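Mobilization protein A (PDB 2NS6) nicks one strand of plasmid DNA at the origin of transfer and, as part of the relaxosome, unwinds it locally for conjugative export. Local coordinates at residues A[103-108]-A[123-128]. Residues are numbered along the deposited sequence; the frame is centred on the assembly and turned at random.
Sequences RLPYTL and MISERI
Thr107 and Met123 exchange two backbone hydrogen bonds, Thr107 N to Met123 O and Met123 N to Thr107 O, as an antiparallel hydrogen-bonded pair at the open end of a beta hairpin. Their side chains share one face of the sheet. Met123 holds CG between its backbone N and carbonyl carbon (chi1 39°), which brings this methylene over the strand to 3.4 Å from Thr107 O and alongside Thr107 CB. The next pair, Tyr106 and Ile124, is non-hydrogen-bonded and faces the other way. Here Met123 O also receives a CA-H...O contact from Tyr106 CA, and Tyr106 CB lies close to the same oxygen, while the phenol ring swings away from Ile124 and ends with its OH hydrogen-bonded to Glu42 OE1. Beyond this pair a third backbone bond, Ser125 N to Pro105 O, is nearly straight (170° at the hydrogen) and carries the pairing past the regular strands. Pro105 and Ser125 meet flank to flank, CB to CB at 4.1 Å; with OG anti to its backbone N (chi1 168°), Ser125 is placed for a hydrogen bond with Tyr56 OH. Leu104 lies aslant Ile124, CD1 against CG2 at 3.9 Å, and its other methyl, CD2, reaches Arg127 O; Leu104 O is hydrogen-bonded to ND1 of His45, a manganese ligand. Glu126 centres an inverse gamma turn, beyond which Arg127 O lies near Pro105 CD. Strand 117-124 is the middle strand of the five-stranded antiparallel relaxase sheet, and 106-113 lies between it and the outermost strand 38-44. Helix 84-99 packs on the Leu104, Tyr106 and Ile124 side, whereas helix 18-26, on which the probable nucleophile Tyr24 sits, and helix 53-63 cover Met123 on the opposite face.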
ATOM      1  N   ARG A 103      -3.335  -8.820  -7.045  1.00 14.53           N
ATOM      2  CA  ARG A 103      -1.956  -8.815  -6.559  1.00 12.16           C
ATOM      3  C   ARG A 103      -1.211  -7.534  -6.882  1.00 12.54           C
ATOM      4  O   ARG A 103      -0.192  -7.535  -7.581  1.00 11.33           O
ATOM      5  CB  ARG A 103      -1.192 -10.018  -7.089  1.00 11.44           C
ATOM      6  CG  ARG A 103      -1.663 -11.289  -6.451  1.00 15.68           C
ATOM      7  CD  ARG A 103      -0.763 -12.436  -6.783  1.00 15.99           C
ATOM      8  NE  ARG A 103      -1.149 -13.636  -6.055  1.00 14.90           N
ATOM      9  CZ  ARG A 103      -1.099 -14.853  -6.574  1.00 17.27           C
ATOM     10  NH1 ARG A 103      -0.681 -15.014  -7.827  1.00 15.64           N
ATOM     11  NH2 ARG A 103      -1.466 -15.898  -5.847  1.00 14.85           N
ATOM     12  N   LEU A 104      -1.738  -6.436  -6.352  1.00 11.94           N
ATOM     13  CA  LEU A 104      -1.150  -5.118  -6.531  1.00 11.48           C
ATOM     14  C   LEU A 104      -0.023  -4.974  -5.511  1.00 10.75           C
ATOM     15  O   LEU A 104      -0.235  -5.170  -4.310  1.00 12.61           O
ATOM     16  CB  LEU A 104      -2.208  -4.035  -6.286  1.00 10.78           C
ATOM     17  CG  LEU A 104      -3.512  -4.153  -7.083  1.00  9.67           C
ATOM     18  CD1 LEU A 104      -4.509  -3.103  -6.613  1.00 11.32           C
ATOM     19  CD2 LEU A 104      -3.229  -3.995  -8.559  1.00  9.02           C
ATOM     20  N   PRO A 105       1.194  -4.652  -5.972  1.00 10.38           N
ATOM     21  CA  PRO A 105       2.282  -4.504  -5.001  1.00  9.52           C
ATOM     22  C   PRO A 105       1.895  -3.406  -4.017  1.00 10.86           C
ATOM     23  O   PRO A 105       1.220  -2.445  -4.388  1.00  9.94           O
ATOM     24  CB  PRO A 105       3.474  -4.107  -5.870  1.00  9.37           C
ATOM     25  CG  PRO A 105       3.169  -4.802  -7.193  1.00  7.85           C
ATOM     26  CD  PRO A 105       1.694  -4.525  -7.356  1.00 10.62           C
ATOM     27  N   TYR A 106       2.307  -3.552  -2.762  1.00 11.64           N
ATOM     28  CA  TYR A 106       1.985  -2.555  -1.755  1.00 11.65           C
ATOM     29  C   TYR A 106       2.996  -2.602  -0.640  1.00 12.04           C
ATOM     30  O   TYR A 106       3.734  -3.571  -0.502  1.00 11.63           O
ATOM     31  CB  TYR A 106       0.592  -2.814  -1.161  1.00 10.18           C
ATOM     32  CG  TYR A 106       0.543  -3.977  -0.187  1.00 11.25           C
ATOM     33  CD1 TYR A 106       0.883  -3.808   1.159  1.00 10.44           C
ATOM     34  CD2 TYR A 106       0.202  -5.253  -0.620  1.00  9.75           C
ATOM     35  CE1 TYR A 106       0.885  -4.894   2.045  1.00 11.99           C
ATOM     36  CE2 TYR A 106       0.201  -6.338   0.251  1.00 12.43           C
ATOM     37  CZ  TYR A 106       0.544  -6.157   1.576  1.00 14.33           C
ATOM     38  OH  TYR A 106       0.566  -7.248   2.418  1.00 17.98           O
ATOM     39  N   THR A 107       3.011  -1.527   0.146  1.00 13.13           N
ATOM     40  CA  THR A 107       3.865  -1.402   1.310  1.00 11.91           C
ATOM     41  C   THR A 107       2.998  -0.679   2.331  1.00 14.12           C
ATOM     42  O   THR A 107       2.336   0.315   2.009  1.00 15.21           O
ATOM     43  CB  THR A 107       5.133  -0.560   1.029  1.00 12.49           C
ATOM     44  OG1 THR A 107       5.987  -1.260   0.114  1.00 11.86           O
ATOM     45  CG2 THR A 107       5.904  -0.307   2.317  1.00 11.78           C
ATOM     46  N   LEU A 108       2.969  -1.194   3.555  1.00 13.47           N
ATOM     47  CA  LEU A 108       2.178  -0.564   4.597  1.00 14.03           C
ATOM     48  C   LEU A 108       2.997  -0.465   5.863  1.00 15.11           C
ATOM     49  O   LEU A 108       3.919  -1.240   6.093  1.00 13.13           O
ATOM     50  CB  LEU A 108       0.902  -1.366   4.873  1.00 18.49           C
ATOM     51  CG  LEU A 108       0.986  -2.697   5.614  1.00 19.61           C
ATOM     52  CD1 LEU A 108       0.956  -2.460   7.112  1.00 21.15           C
ATOM     53  CD2 LEU A 108      -0.196  -3.579   5.219  1.00 24.49           C
ATOM     54  N   MET A 123       0.554   2.279   0.850  1.00 16.46           N
ATOM     55  CA  MET A 123       0.698   2.725  -0.524  1.00 15.84           C
ATOM     56  C   MET A 123       0.517   1.537  -1.444  1.00 15.20           C
ATOM     57  O   MET A 123       1.111   0.472  -1.250  1.00 15.89           O
ATOM     58  CB  MET A 123       2.044   3.436  -0.744  1.00 17.11           C
ATOM     59  CG  MET A 123       3.236   2.841  -0.044  1.00 18.84           C
ATOM     60  SD  MET A 123       4.656   4.019   0.117  1.00 18.32           S
ATOM     61  CE  MET A 123       5.224   4.164  -1.612  1.00 18.47           C
ATOM     62  N   ILE A 124      -0.349   1.731  -2.431  1.00 15.18           N
ATOM     63  CA  ILE A 124      -0.695   0.701  -3.399  1.00 13.68           C
ATOM     64  C   ILE A 124      -0.294   1.078  -4.806  1.00 15.34           C
ATOM     65  O   ILE A 124      -0.639   2.156  -5.294  1.00 13.96           O
ATOM     66  CB  ILE A 124      -2.204   0.471  -3.416  1.00 14.92           C
ATOM     67  CG1 ILE A 124      -2.711   0.304  -1.985  1.00 13.56           C
ATOM     68  CG2 ILE A 124      -2.537  -0.739  -4.269  1.00 12.07           C
ATOM     69  CD1 ILE A 124      -4.197   0.066  -1.909  1.00 16.63           C
ATOM     70  N   SER A 125       0.443   0.182  -5.455  1.00 16.66           N
ATOM     71  CA  SER A 125       0.878   0.389  -6.832  1.00 16.87           C
ATOM     72  C   SER A 125      -0.233  -0.168  -7.711  1.00 17.36           C
ATOM     73  O   SER A 125      -0.654  -1.315  -7.537  1.00 16.85           O
ATOM     74  CB  SER A 125       2.172  -0.380  -7.096  1.00 18.66           C
ATOM     75  OG  SER A 125       2.455  -0.426  -8.483  1.00 19.71           O
ATOM     76  N   GLU A 126      -0.706   0.637  -8.654  1.00 17.43           N
ATOM     77  CA  GLU A 126      -1.782   0.209  -9.536  1.00 16.82           C
ATOM     78  C   GLU A 126      -1.300  -0.580 -10.744  1.00 17.45           C
ATOM     79  O   GLU A 126      -1.657  -0.276 -11.883  1.00 19.61           O
ATOM     80  CB  GLU A 126      -2.601   1.422  -9.980  1.00 16.91           C
ATOM     81  CG  GLU A 126      -3.458   1.997  -8.868  1.00 16.30           C
ATOM     82  CD  GLU A 126      -3.886   3.419  -9.156  1.00 17.54           C
ATOM     83  OE1 GLU A 126      -5.098   3.703  -9.100  1.00 18.20           O
ATOM     84  OE2 GLU A 126      -2.999   4.249  -9.437  1.00 20.49           O
ATOM     85  N   ARG A 127      -0.491  -1.599 -10.469  1.00 14.48           N
ATOM     86  CA  ARG A 127       0.057  -2.490 -11.486  1.00 14.96           C
ATOM     87  C   ARG A 127      -0.309  -3.898 -11.062  1.00 16.06           C
ATOM     88  O   ARG A 127      -0.100  -4.285  -9.916  1.00 15.80           O
ATOM     89  CB  ARG A 127       1.583  -2.361 -11.557  1.00 15.40           C
ATOM     90  CG  ARG A 127       2.066  -1.007 -12.058  1.00 14.76           C
ATOM     91  CD  ARG A 127       2.002  -0.938 -13.585  1.00 16.73           C
ATOM     92  NE  ARG A 127       2.303   0.394 -14.101  1.00 14.83           N
ATOM     93  CZ  ARG A 127       2.572   0.653 -15.374  1.00 15.21           C
ATOM     94  NH1 ARG A 127       2.583  -0.333 -16.258  1.00 15.84           N
ATOM     95  NH2 ARG A 127       2.816   1.895 -15.766  1.00 15.07           N
ATOM     96  N   ILE A 128      -0.854  -4.662 -11.995  1.00 16.34           N
ATOM     97  CA  ILE A 128      -1.281  -6.023 -11.729  1.00 15.18           C
ATOM     98  C   ILE A 128      -0.134  -7.016 -11.839  1.00 15.74           C
ATOM     99  O   ILE A 128       0.464  -7.175 -12.908  1.00 15.85           O
ATOM    100  CB  ILE A 128      -2.390  -6.421 -12.721  1.00 15.73           C
ATOM    101  CG1 ILE A 128      -3.552  -5.434 -12.594  1.00 14.17           C
ATOM    102  CG2 ILE A 128      -2.843  -7.854 -12.470  1.00 15.44           C
ATOM    103  CD1 ILE A 128      -4.610  -5.566 -13.670  1.00 15.36           C
TER